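Local coordinates for K Homology domain-containing protein (Aeropyrum pernix, PDB 1TUA) that is of unknown function but, as a protein built from two K homology (KH) domains, probably binds RNA, at residues 62-72 with 79-89; 89-97 with 148-158. All coordinates share one frame; numbering follows the deposited sequence.

Both partly buried contacts involve strand 87-93, and both include Leu89, whose side chain works only in contact 1. Contact 1 lies nearer the middle of the chain and joins the two halves of the protein: helix 57-72, which also packs on the first sheet, receives the start of the strand that borders the second. Its buried centre of Val66, Ala69, Ala79 and Leu82 gives way to a lysine and bridging waters on the solvent side. Contact 2 lies within the second KH unit, farther from the centre, with Val97 exposed at one end; it is largely apolar, with no hydrogen bond between its segments. The two meet where Leu72 CD1 touches Val91 CG2 at 3.5 Å.

Contact 1 of 2, residues 62-72 with 79-89; sequences KAAEVVKAISL and AFRLLEEDQIL
Val66 brings its CG1 methyl obliquely to the ring of Phe80, 3.9 Å from CD1. The other flat group, the guanidinium of Arg81, has Gln87 CD at its edge, in plane, with the amide itself turned out of that plane. Arg81 grips Gln87 OE1 side-on with NE and NH2, both from the same face of the amide; NE sits above the carbonyl plane at 2.8 Å from OE1 and misses its lone pairs. This tie spans the type II turn from Glu84 to Gln87. In this tandem-KH, four-layer alpha-beta sandwich, helix 57-72 packs one flank on strand 6-9 and offers the other to the 3-10 turn 80-83 and the first strand of the second sheet.

Alanines suit the middle, where the backbones run close: Ala69 CB lies 3.8 Å from Ala79 CB, and Ile70 CG1 closes on the same Ala79 methyl. Packing is tight at Leu82, whose CD1 comes within 3.4 Å of Ala69 CB. Val66 is branched to serve two neighbours, its CG2 meeting Leu83 CD2 while CG1 faces Phe80. Leu89 CG points away from its own nitrogen (chi1 172°), which carries CD2 among Lys68, Ala69 and Leu72.

Toward solvent the chemistry turns polar. Lys62 lays its methylenes along the Leu82 carbonyl and bends at the last torsion (chi4 -66°), so that NZ donates to Glu84 O at 3.0 Å and to Leu82 O at 3.1 Å. A long, flexible cation thus collects carbonyls of the 3-10 segment and the following turn, and two waters carry its reach to Gln87 O. Glu65 OE1 is bridged by another water to Leu89 N, and Lys68 NZ, at the end of an extended chain, binds a water at 2.7 Å that donates to Leu89 O.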
loop_
_atom_site.group_PDB
_atom_site.type_symbol
_atom_site.label_atom_id
_atom_site.label_comp_id
_atom_site.label_asym_id
_atom_site.label_seq_id
_atom_site.Cartn_x
_atom_site.Cartn_y
_atom_site.Cartn_z
ATOM N N LYS A 62 3.287 -11.065 4.925
ATOM C CA LYS A 62 2.324 -10.563 3.940
ATOM C C LYS A 62 0.917 -10.478 4.529
ATOM O O LYS A 62 0.153 -9.580 4.191
ATOM C CB LYS A 62 2.335 -11.436 2.683
ATOM C CG LYS A 62 3.582 -11.236 1.832
ATOM C CD LYS A 62 3.508 -12.017 0.523
ATOM C CE LYS A 62 4.636 -11.614 -0.424
ATOM N NZ LYS A 62 4.503 -10.203 -0.898
ATOM N N ALA A 63 0.569 -11.417 5.405
ATOM C CA ALA A 63 -0.739 -11.390 6.053
ATOM C C ALA A 63 -0.842 -10.073 6.834
ATOM O O ALA A 63 -1.873 -9.389 6.801
ATOM C CB ALA A 63 -0.883 -12.581 7.009
ATOM N N ALA A 64 0.238 -9.723 7.531
ATOM C CA ALA A 64 0.278 -8.491 8.321
ATOM C C ALA A 64 0.249 -7.255 7.419
ATOM O O ALA A 64 -0.315 -6.223 7.790
ATOM C CB ALA A 64 1.525 -8.473 9.194
ATOM N N GLU A 65 0.851 -7.354 6.236
ATOM C CA GLU A 65 0.860 -6.219 5.316
ATOM C C GLU A 65 -0.539 -5.971 4.772
ATOM O O GLU A 65 -0.939 -4.827 4.586
ATOM C CB GLU A 65 1.843 -6.453 4.167
ATOM C CG GLU A 65 3.293 -6.390 4.606
ATOM C CD GLU A 65 3.690 -5.012 5.110
ATOM O OE1 GLU A 65 3.942 -4.115 4.281
ATOM O OE2 GLU A 65 3.741 -4.819 6.343
ATOM N N VAL A 66 -1.291 -7.038 4.530
ATOM C CA VAL A 66 -2.656 -6.878 4.039
ATOM C C VAL A 66 -3.469 -6.113 5.086
ATOM O O VAL A 66 -4.206 -5.180 4.758
ATOM C CB VAL A 66 -3.320 -8.239 3.770
ATOM C CG1 VAL A 66 -4.806 -8.052 3.490
ATOM C CG2 VAL A 66 -2.638 -8.915 2.593
ATOM N N VAL A 67 -3.331 -6.507 6.348
ATOM C CA VAL A 67 -4.047 -5.829 7.429
ATOM C C VAL A 67 -3.660 -4.349 7.487
ATOM O O VAL A 67 -4.516 -3.476 7.624
ATOM C CB VAL A 67 -3.740 -6.480 8.793
ATOM C CG1 VAL A 67 -4.291 -5.606 9.923
ATOM C CG2 VAL A 67 -4.358 -7.880 8.847
ATOM N N LYS A 68 -2.366 -4.067 7.388
ATOM C CA LYS A 68 -1.899 -2.688 7.431
ATOM C C LYS A 68 -2.475 -1.896 6.262
ATOM O O LYS A 68 -2.901 -0.756 6.432
ATOM C CB LYS A 68 -0.369 -2.640 7.395
ATOM C CG LYS A 68 0.193 -1.225 7.396
ATOM C CD LYS A 68 1.717 -1.234 7.328
ATOM C CE LYS A 68 2.284 0.188 7.295
ATOM N NZ LYS A 68 3.775 0.211 7.110
ATOM N N ALA A 69 -2.495 -2.505 5.079
ATOM C CA ALA A 69 -3.025 -1.850 3.883
ATOM C C ALA A 69 -4.516 -1.500 4.027
ATOM O O ALA A 69 -4.958 -0.437 3.584
ATOM C CB ALA A 69 -2.802 -2.739 2.653
ATOM N N ILE A 70 -5.293 -2.392 4.637
ATOM C CA ILE A 70 -6.720 -2.128 4.837
ATOM C C ILE A 70 -6.889 -1.001 5.856
ATOM O O ILE A 70 -7.739 -0.120 5.695
ATOM C CB ILE A 70 -7.459 -3.396 5.323
ATOM C CG1 ILE A 70 -7.426 -4.452 4.210
ATOM C CG2 ILE A 70 -8.906 -3.053 5.733
ATOM C CD1 ILE A 70 -7.905 -5.821 4.646
ATOM N N SER A 71 -6.067 -1.032 6.899
ATOM C CA SER A 71 -6.090 0.005 7.931
ATOM C C SER A 71 -5.810 1.377 7.305
ATOM O O SER A 71 -6.423 2.379 7.673
ATOM C CB SER A 71 -5.033 -0.303 8.999
ATOM O OG SER A 71 -5.004 0.701 9.998
ATOM N N LEU A 72 -4.884 1.410 6.353
ATOM C CA LEU A 72 -4.517 2.648 5.666
ATOM C C LEU A 72 -5.604 3.196 4.740
ATOM O O LEU A 72 -5.547 4.360 4.328
ATOM C CB LEU A 72 -3.222 2.444 4.879
ATOM C CG LEU A 72 -1.965 2.368 5.751
ATOM C CD1 LEU A 72 -0.795 1.870 4.927
ATOM C CD2 LEU A 72 -1.671 3.741 6.339
ATOM N N ALA A 79 -6.128 -4.639 -1.230
ATOM C CA ALA A 79 -5.078 -5.004 -0.276
ATOM C C ALA A 79 -4.556 -6.430 -0.480
ATOM O O ALA A 79 -3.379 -6.696 -0.246
ATOM C CB ALA A 79 -5.594 -4.839 1.156
ATOM N N PHE A 80 -5.424 -7.346 -0.910
ATOM C CA PHE A 80 -5.019 -8.738 -1.131
ATOM C C PHE A 80 -3.886 -8.873 -2.144
ATOM O O PHE A 80 -3.213 -9.903 -2.208
ATOM C CB PHE A 80 -6.208 -9.589 -1.593
ATOM C CG PHE A 80 -7.253 -9.806 -0.534
ATOM C CD1 PHE A 80 -6.899 -9.919 0.808
ATOM C CD2 PHE A 80 -8.596 -9.945 -0.885
ATOM C CE1 PHE A 80 -7.866 -10.171 1.792
ATOM C CE2 PHE A 80 -9.571 -10.198 0.091
ATOM C CZ PHE A 80 -9.200 -10.312 1.433
ATOM N N ARG A 81 -3.677 -7.827 -2.937
ATOM C CA ARG A 81 -2.605 -7.837 -3.926
ATOM C C ARG A 81 -1.261 -8.041 -3.234
ATOM O O ARG A 81 -0.321 -8.567 -3.826
ATOM C CB ARG A 81 -2.596 -6.516 -4.703
ATOM C CG ARG A 81 -1.417 -6.353 -5.661
ATOM C CD ARG A 81 -1.583 -5.112 -6.521
ATOM N NE ARG A 81 -0.401 -4.856 -7.338
ATOM C CZ ARG A 81 -0.358 -3.970 -8.330
ATOM N NH1 ARG A 81 -1.436 -3.258 -8.628
ATOM N NH2 ARG A 81 0.763 -3.798 -9.020
ATOM N N LEU A 82 -1.181 -7.629 -1.974
ATOM C CA LEU A 82 0.046 -7.758 -1.198
ATOM C C LEU A 82 0.418 -9.205 -0.892
ATOM O O LEU A 82 1.520 -9.475 -0.411
ATOM C CB LEU A 82 -0.066 -6.939 0.096
ATOM C CG LEU A 82 0.035 -5.422 -0.149
ATOM C CD1 LEU A 82 -0.473 -4.649 1.055
ATOM C CD2 LEU A 82 1.475 -5.054 -0.459
ATOM N N LEU A 83 -0.498 -10.128 -1.174
ATOM C CA LEU A 83 -0.237 -11.545 -0.954
ATOM C C LEU A 83 0.536 -12.092 -2.145
ATOM O O LEU A 83 1.094 -13.185 -2.089
ATOM C CB LEU A 83 -1.550 -12.328 -0.806
ATOM C CG LEU A 83 -2.367 -12.091 0.466
ATOM C CD1 LEU A 83 -3.543 -13.052 0.485
ATOM C CD2 LEU A 83 -1.494 -12.305 1.704
ATOM N N GLU A 84 0.560 -11.325 -3.225
ATOM C CA GLU A 84 1.254 -11.736 -4.431
ATOM C C GLU A 84 2.759 -11.567 -4.350
ATOM O O GLU A 84 3.286 -10.742 -3.598
ATOM C CB GLU A 84 0.722 -10.964 -5.635
ATOM C CG GLU A 84 -0.672 -11.367 -6.036
ATOM C CD GLU A 84 -1.291 -10.379 -6.993
ATOM O OE1 GLU A 84 -0.566 -9.872 -7.881
ATOM O OE2 GLU A 84 -2.506 -10.116 -6.860
ATOM N N GLU A 85 3.443 -12.366 -5.150
ATOM C CA GLU A 85 4.887 -12.352 -5.205
ATOM C C GLU A 85 5.416 -11.007 -5.709
ATOM O O GLU A 85 4.900 -10.436 -6.674
ATOM C CB GLU A 85 5.335 -13.489 -6.118
ATOM C CG GLU A 85 6.802 -13.558 -6.422
ATOM C CD GLU A 85 7.116 -14.773 -7.264
ATOM O OE1 GLU A 85 6.993 -15.899 -6.732
ATOM O OE2 GLU A 85 7.463 -14.609 -8.457
ATOM N N ASP A 86 6.434 -10.501 -5.028
ATOM C CA ASP A 86 7.074 -9.244 -5.390
ATOM C C ASP A 86 6.284 -7.964 -5.132
ATOM O O ASP A 86 6.794 -6.870 -5.382
ATOM C CB ASP A 86 7.508 -9.285 -6.854
ATOM C CG ASP A 86 8.462 -10.429 -7.142
ATOM O OD1 ASP A 86 9.424 -10.614 -6.358
ATOM O OD2 ASP A 86 8.251 -11.137 -8.152
ATOM N N GLN A 87 5.057 -8.081 -4.634
ATOM C CA GLN A 87 4.263 -6.882 -4.355
ATOM C C GLN A 87 4.578 -6.387 -2.943
ATOM O O GLN A 87 4.652 -7.178 -2.008
ATOM C CB GLN A 87 2.760 -7.179 -4.474
ATOM C CG GLN A 87 2.330 -7.730 -5.820
ATOM C CD GLN A 87 2.744 -6.828 -6.957
ATOM O OE1 GLN A 87 2.261 -5.700 -7.085
ATOM N NE2 GLN A 87 3.658 -7.313 -7.790
ATOM N N ILE A 88 4.779 -5.080 -2.795
ATOM C CA ILE A 88 5.071 -4.495 -1.493
ATOM C C ILE A 88 4.174 -3.282 -1.221
ATOM O O ILE A 88 3.500 -2.762 -2.111
ATOM C CB ILE A 88 6.551 -4.033 -1.379
ATOM C CG1 ILE A 88 6.817 -2.887 -2.356
ATOM C CG2 ILE A 88 7.490 -5.202 -1.655
ATOM C CD1 ILE A 88 8.137 -2.196 -2.140
ATOM N N LEU A 89 4.184 -2.838 0.025
ATOM C CA LEU A 89 3.396 -1.693 0.441
ATOM C C LEU A 89 4.335 -0.555 0.818
ATOM O O LEU A 89 5.218 -0.724 1.658
ATOM C CB LEU A 89 2.536 -2.067 1.647
ATOM C CG LEU A 89 1.765 -0.940 2.341
ATOM C CD1 LEU A 89 0.708 -0.369 1.402
ATOM C CD2 LEU A 89 1.114 -1.498 3.604
HETATM O O HOH W 1 3.946 -7.852 0.520
HETATM O O HOH W 2 6.785 -9.442 -2.205
HETATM O O HOH W 3 5.432 -4.581 1.830
HETATM O O HOH W 4 4.722 -0.537 4.672
#

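Contact 2 of 2, residues 89-97 with 148-158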
loop_
_atom_site.group_PDB
_atom_site.type_symbol
_atom_site.label_atom_id
_atom_site.label_comp_id
_atom_site.label_asym_id
_atom_site.label_seq_id
_atom_site.Cartn_x
_atom_site.Cartn_y
_atom_site.Cartn_z
ATOM N N LEU A 89 4.184 -2.838 0.025
ATOM C CA LEU A 89 3.396 -1.693 0.441
ATOM C C LEU A 89 4.335 -0.555 0.818
ATOM O O LEU A 89 5.218 -0.724 1.658
ATOM C CB LEU A 89 2.536 -2.067 1.647
ATOM C CG LEU A 89 1.765 -0.940 2.341
ATOM C CD1 LEU A 89 0.708 -0.369 1.402
ATOM C CD2 LEU A 89 1.114 -1.498 3.604
ATOM N N VAL A 90 4.148 0.594 0.178
ATOM C CA VAL A 90 4.954 1.775 0.462
ATOM C C VAL A 90 3.992 2.865 0.878
ATOM O O VAL A 90 2.912 2.993 0.303
ATOM C CB VAL A 90 5.734 2.233 -0.769
ATOM C CG1 VAL A 90 6.390 3.583 -0.495
ATOM C CG2 VAL A 90 6.782 1.190 -1.116
ATOM N N VAL A 91 4.375 3.650 1.879
ATOM C CA VAL A 91 3.502 4.711 2.361
ATOM C C VAL A 91 4.180 6.066 2.383
ATOM O O VAL A 91 5.341 6.183 2.773
ATOM C CB VAL A 91 2.996 4.409 3.791
ATOM C CG1 VAL A 91 2.108 5.546 4.285
ATOM C CG2 VAL A 91 2.231 3.094 3.810
ATOM N N VAL A 92 3.445 7.084 1.949
ATOM C CA VAL A 92 3.936 8.454 1.965
ATOM C C VAL A 92 3.119 9.182 3.029
ATOM O O VAL A 92 1.904 9.328 2.897
ATOM C CB VAL A 92 3.730 9.150 0.606
ATOM C CG1 VAL A 92 4.093 10.620 0.710
ATOM C CG2 VAL A 92 4.596 8.480 -0.449
ATOM N N ASP A 93 3.777 9.601 4.105
ATOM C CA ASP A 93 3.075 10.315 5.165
ATOM C C ASP A 93 3.148 11.794 4.806
ATOM O O ASP A 93 4.208 12.416 4.911
ATOM C CB ASP A 93 3.739 10.074 6.523
ATOM C CG ASP A 93 2.896 10.591 7.677
ATOM O OD1 ASP A 93 2.462 11.761 7.618
ATOM O OD2 ASP A 93 2.662 9.829 8.640
ATOM N N LEU A 94 2.016 12.351 4.379
ATOM C CA LEU A 94 1.966 13.743 3.962
ATOM C C LEU A 94 2.303 14.758 5.055
ATOM O O LEU A 94 2.666 15.894 4.750
ATOM C CB LEU A 94 0.595 14.051 3.344
ATOM C CG LEU A 94 0.236 13.207 2.110
ATOM C CD1 LEU A 94 -1.154 13.560 1.618
ATOM C CD2 LEU A 94 1.258 13.442 1.006
ATOM N N LYS A 95 2.194 14.366 6.320
ATOM C CA LYS A 95 2.522 15.300 7.388
ATOM C C LYS A 95 4.027 15.545 7.437
ATOM O O LYS A 95 4.498 16.483 8.088
ATOM C CB LYS A 95 2.009 14.788 8.734
ATOM C CG LYS A 95 0.504 14.910 8.871
ATOM C CD LYS A 95 0.039 14.577 10.269
ATOM C CE LYS A 95 -1.466 14.762 10.390
ATOM N NZ LYS A 95 -1.982 14.356 11.729
ATOM N N GLN A 96 4.782 14.697 6.743
ATOM C CA GLN A 96 6.231 14.857 6.677
ATOM C C GLN A 96 6.522 16.057 5.789
ATOM O O GLN A 96 7.623 16.597 5.797
ATOM C CB GLN A 96 6.892 13.613 6.081
ATOM C CG GLN A 96 7.056 12.481 7.060
ATOM C CD GLN A 96 7.824 11.320 6.467
ATOM O OE1 GLN A 96 8.882 11.501 5.870
ATOM N NE2 GLN A 96 7.299 10.116 6.635
ATOM N N VAL A 97 5.517 16.466 5.021
ATOM C CA VAL A 97 5.651 17.605 4.120
ATOM C C VAL A 97 4.950 18.845 4.668
ATOM O O VAL A 97 5.563 19.902 4.806
ATOM C CB VAL A 97 5.049 17.292 2.733
ATOM C CG1 VAL A 97 5.174 18.504 1.821
ATOM C CG2 VAL A 97 5.749 16.096 2.125
ATOM N N MET A 148 8.241 2.484 -5.776
ATOM C CA MET A 148 9.151 3.574 -5.448
ATOM C C MET A 148 9.013 4.713 -6.464
ATOM O O MET A 148 9.158 5.888 -6.108
ATOM C CB MET A 148 10.600 3.073 -5.380
ATOM C CG MET A 148 10.896 2.166 -4.165
ATOM S SD MET A 148 10.359 2.866 -2.553
ATOM C CE MET A 148 11.487 4.223 -2.404
ATOM N N ALA A 149 8.714 4.374 -7.718
ATOM C CA ALA A 149 8.528 5.397 -8.751
ATOM C C ALA A 149 7.283 6.219 -8.413
ATOM O O ALA A 149 7.297 7.451 -8.475
ATOM C CB ALA A 149 8.371 4.742 -10.119
ATOM N N ALA A 150 6.205 5.528 -8.049
ATOM C CA ALA A 150 4.952 6.183 -7.684
ATOM C C ALA A 150 5.142 7.061 -6.440
ATOM O O ALA A 150 4.613 8.170 -6.355
ATOM C CB ALA A 150 3.878 5.127 -7.422
ATOM N N LYS A 151 5.899 6.549 -5.474
ATOM C CA LYS A 151 6.160 7.272 -4.235
ATOM C C LYS A 151 6.808 8.615 -4.552
ATOM O O LYS A 151 6.415 9.657 -4.020
ATOM C CB LYS A 151 7.090 6.446 -3.345
ATOM C CG LYS A 151 7.509 7.117 -2.045
ATOM C CD LYS A 151 8.554 6.268 -1.326
ATOM C CE LYS A 151 8.982 6.885 0.000
ATOM N NZ LYS A 151 7.948 6.731 1.065
ATOM N N GLN A 152 7.808 8.577 -5.425
ATOM C CA GLN A 152 8.517 9.781 -5.817
ATOM C C GLN A 152 7.563 10.774 -6.490
ATOM O O GLN A 152 7.565 11.963 -6.158
ATOM C CB GLN A 152 9.673 9.403 -6.750
ATOM C CG GLN A 152 10.481 10.572 -7.265
ATOM C CD GLN A 152 11.655 10.125 -8.115
ATOM O OE1 GLN A 152 11.543 9.194 -8.917
ATOM N NE2 GLN A 152 12.786 10.797 -7.954
ATOM N N ALA A 153 6.740 10.290 -7.422
ATOM C CA ALA A 153 5.786 11.155 -8.112
ATOM C C ALA A 153 4.830 11.810 -7.109
ATOM O O ALA A 153 4.535 13.007 -7.206
ATOM C CB ALA A 153 5.003 10.356 -9.144
ATOM N N ILE A 154 4.346 11.022 -6.149
ATOM C CA ILE A 154 3.445 11.539 -5.123
ATOM C C ILE A 154 4.156 12.608 -4.292
ATOM O O ILE A 154 3.589 13.661 -4.010
ATOM C CB ILE A 154 2.964 10.422 -4.172
ATOM C CG1 ILE A 154 2.119 9.401 -4.944
ATOM C CG2 ILE A 154 2.169 11.031 -3.019
ATOM C CD1 ILE A 154 0.837 9.969 -5.500
ATOM N N GLU A 155 5.397 12.339 -3.900
ATOM C CA GLU A 155 6.147 13.315 -3.120
ATOM C C GLU A 155 6.336 14.611 -3.919
ATOM O O GLU A 155 6.186 15.711 -3.374
ATOM C CB GLU A 155 7.501 12.734 -2.712
ATOM C CG GLU A 155 7.383 11.565 -1.746
ATOM C CD GLU A 155 8.719 10.895 -1.459
ATOM O OE1 GLU A 155 9.487 10.647 -2.417
ATOM O OE2 GLU A 155 8.996 10.604 -0.277
ATOM N N MET A 156 6.658 14.483 -5.206
ATOM C CA MET A 156 6.849 15.655 -6.068
ATOM C C MET A 156 5.576 16.507 -6.135
ATOM O O MET A 156 5.647 17.735 -6.129
ATOM C CB MET A 156 7.263 15.227 -7.481
ATOM C CG MET A 156 8.713 14.751 -7.607
ATOM S SD MET A 156 9.080 14.035 -9.231
ATOM C CE MET A 156 9.156 15.457 -10.254
ATOM N N LEU A 157 4.415 15.860 -6.198
ATOM C CA LEU A 157 3.157 16.600 -6.249
ATOM C C LEU A 157 2.882 17.265 -4.907
ATOM O O LEU A 157 2.380 18.385 -4.859
ATOM C CB LEU A 157 1.985 15.679 -6.612
ATOM C CG LEU A 157 1.914 15.157 -8.048
ATOM C CD1 LEU A 157 0.676 14.283 -8.213
ATOM C CD2 LEU A 157 1.869 16.321 -9.017
ATOM N N ALA A 158 3.219 16.574 -3.817
ATOM C CA ALA A 158 2.999 17.111 -2.476
ATOM C C ALA A 158 3.902 18.309 -2.233
ATOM O O ALA A 158 3.693 19.077 -1.294
ATOM C CB ALA A 158 3.264 16.038 -1.423
#
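Lys151 rises from the helix beside the strand, its methylenes against two valines: its CD sits 3.5 Å from Val90 CG1, and its CG 3.6 Å from Val92 CG2. The chain starts with CG anti to the backbone N (chi1 177°) and stays straight as far as CE; a final bend then brings NZ to 3.2 Å from Val91 O, at an angle too poor for a hydrogen bond. A lysine suits this place because its carbons can pack while its charged end stays at the partly exposed side. With an alanine here, Val90 CG1 and Val92 CG2 would probably lose their cover, and a gap would open between strand and helix.

At the N-terminal end of segment 148-158, Met148 SD comes up to Val90 CG2. Toward its C-terminal end, Val92 CG1 meets Ile154 CG2 at 4.2 Å, and the small Ala158 accepts Leu94 CD2 on its methyl, while Val97 CG1 rests 3.5 Å from Ala158 O. Asp93 OD1 accepts from Lys95 N, a capping bond at the turn into helix 95-98, which carries Val97.

Behind these, the strand is hydrogen-bonded to strand 137-141, and Ile112 of helix 102-113 touches both Leu94 and Ile154. Helix 144-158, running nearly parallel to the strand (11°) and packed on a sheet of order 1-3-2, is the closing helix of a type I KH fold.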